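Local coordinates for protein putative transcriptional regulator (Salmonella typhimurium, PDB 1YYV) that is a putative transcriptional regulator of the HxlR-like helix-turn-helix family that probably binds DNA, although its function has not been established, at residues L39-L44 and G77-V82. Numbering follows the deposited sequence.
Sequences LILVAL and GFLNRV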
# COMPACT_ATOMS: atom_id res chain seq x y z
N LEU A 39 -5.79 3.12 -7.52
CA LEU A 39 -6.67 3.96 -8.28
C LEU A 39 -7.83 3.13 -8.77
O LEU A 39 -8.96 3.56 -8.69
CB LEU A 39 -5.92 4.60 -9.46
CG LEU A 39 -4.76 5.52 -9.09
CD1 LEU A 39 -4.23 6.23 -10.35
CD2 LEU A 39 -5.22 6.52 -8.03
N ILE A 40 -7.54 1.92 -9.27
CA ILE A 40 -8.60 0.97 -9.60
C ILE A 40 -9.52 0.71 -8.42
O ILE A 40 -10.74 0.79 -8.56
CB ILE A 40 -8.05 -0.38 -10.11
CG1 ILE A 40 -7.29 -0.18 -11.43
CG2 ILE A 40 -9.20 -1.43 -10.18
CD1 ILE A 40 -6.38 -1.31 -11.77
N LEU A 41 -8.96 0.42 -7.27
CA LEU A 41 -9.77 0.09 -6.10
C LEU A 41 -10.58 1.25 -5.55
O LEU A 41 -11.66 1.05 -4.98
CB LEU A 41 -8.89 -0.51 -4.99
CG LEU A 41 -8.40 -1.93 -5.25
CD1 LEU A 41 -7.45 -2.34 -4.16
CD2 LEU A 41 -9.55 -2.99 -5.40
N VAL A 42 -10.07 2.47 -5.70
CA VAL A 42 -10.80 3.65 -5.22
C VAL A 42 -11.90 3.98 -6.22
O VAL A 42 -13.05 4.19 -5.81
CB VAL A 42 -9.88 4.89 -5.00
CG1 VAL A 42 -10.72 6.19 -4.91
CG2 VAL A 42 -8.99 4.72 -3.77
N ALA A 43 -11.58 3.94 -7.52
CA ALA A 43 -12.57 4.20 -8.57
C ALA A 43 -13.80 3.26 -8.57
O ALA A 43 -14.92 3.70 -8.71
CB ALA A 43 -11.90 4.23 -9.96
N LEU A 44 -13.59 1.96 -8.42
CA LEU A 44 -14.72 1.02 -8.44
C LEU A 44 -15.71 1.12 -7.25
O LEU A 44 -16.78 0.48 -7.26
CB LEU A 44 -14.20 -0.40 -8.59
CG LEU A 44 -13.45 -0.61 -9.89
CD1 LEU A 44 -12.86 -2.01 -9.92
CD2 LEU A 44 -14.35 -0.34 -11.13
N GLY A 77 -9.15 -12.02 -6.35
CA GLY A 77 -10.54 -12.22 -5.94
C GLY A 77 -11.26 -10.93 -5.60
O GLY A 77 -12.32 -10.96 -4.94
N PHE A 78 -10.69 -9.80 -6.06
CA PHE A 78 -11.21 -8.50 -5.69
C PHE A 78 -12.14 -7.92 -6.77
O PHE A 78 -12.89 -6.97 -6.49
CB PHE A 78 -10.06 -7.51 -5.41
CG PHE A 78 -9.09 -7.97 -4.33
CD1 PHE A 78 -9.54 -8.55 -3.13
CD2 PHE A 78 -7.72 -7.80 -4.51
CE1 PHE A 78 -8.66 -8.94 -2.15
CE2 PHE A 78 -6.83 -8.19 -3.52
CZ PHE A 78 -7.29 -8.77 -2.35
N LEU A 79 -12.06 -8.44 -7.99
CA LEU A 79 -12.88 -7.89 -9.08
C LEU A 79 -13.69 -8.94 -9.80
O LEU A 79 -13.27 -10.08 -9.96
CB LEU A 79 -12.05 -7.14 -10.14
CG LEU A 79 -10.94 -6.21 -9.71
CD1 LEU A 79 -10.20 -5.76 -10.92
CD2 LEU A 79 -11.43 -5.02 -8.85
N ASN A 80 -14.89 -8.51 -10.18
CA ASN A 80 -15.65 -9.18 -11.24
C ASN A 80 -15.32 -8.59 -12.61
O ASN A 80 -15.28 -7.37 -12.77
CB ASN A 80 -17.15 -9.13 -10.94
CG ASN A 80 -17.49 -9.98 -9.74
OD1 ASN A 80 -18.15 -9.51 -8.81
ND2 ASN A 80 -16.99 -11.23 -9.73
N ARG A 81 -15.00 -9.47 -13.55
CA ARG A 81 -14.80 -9.04 -14.91
C ARG A 81 -15.82 -9.65 -15.88
O ARG A 81 -15.88 -10.88 -16.07
CB ARG A 81 -13.37 -9.33 -15.37
CG ARG A 81 -13.16 -8.95 -16.84
CD ARG A 81 -11.94 -9.61 -17.37
NE ARG A 81 -12.10 -11.05 -17.32
CZ ARG A 81 -11.28 -11.93 -17.89
NH1 ARG A 81 -10.20 -11.52 -18.58
NH2 ARG A 81 -11.54 -13.23 -17.77
N VAL A 82 -16.63 -8.79 -16.49
CA VAL A 82 -17.66 -9.26 -17.44
C VAL A 82 -17.40 -8.75 -18.85
O VAL A 82 -17.29 -7.55 -19.08
CB VAL A 82 -19.09 -8.84 -17.00
CG1 VAL A 82 -20.15 -9.51 -17.88
CG2 VAL A 82 -19.32 -9.20 -15.53
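L79, the first residue of strand 79-84, brings one methyl group, CD2, against I40, L41 and L44 of segment 39-44, which lies on helix 35-43. Its closest neighbour there is L44, whose CD1 lies 3.5 Å from CD2 of L79, the two side chains crossing at about a right angle. On L79 the bond to CB points toward the helix, and CG stands beside the backbone N and anti to the carbonyl carbon (chi1 -42°), which sets CD2 against L44. The same CD2 is met more loosely by CG2 of I40 at 4.4 Å and by CD2 of L41, also at 4.4 Å. Leucine suits this place because it is apolar and long enough to carry a methyl to three buried aliphatic side chains; L79 also touches L70 of helix 66-76. I40, a bulky apolar residue suited to a buried helix face, touches L66, S69 and L73 of that helix, and L41 and L44 both touch L95 of the neighbouring strand.

No hydrogen bond joins the two segments, so their union is purely apolar and modest, burying 145 Å² in all. Toward G77 the packing thins: CB of F78 comes no nearer than 4.5 Å to CD2 of L41, and its ring lies farther off, the side chain packing instead on V28 and V32 of helix 25-33 and W112 of the second subunit. G77 suits the turn since its positive phi (106°) ends helix 66-76 in a Schellman motif. Farther along, N80, R81 and V82 are exposed, polar or beta-branched residues appropriate to a strand leaving the core; backbone bonds pair N80 with S94 and V82 with E92, and the R81 side chain lies on V91 and Y93. A helix sealed against the helix-to-strand junction at the base of a beta hairpin in this way is characteristic of the winged helix-turn-helix fold of HxlR-like regulators.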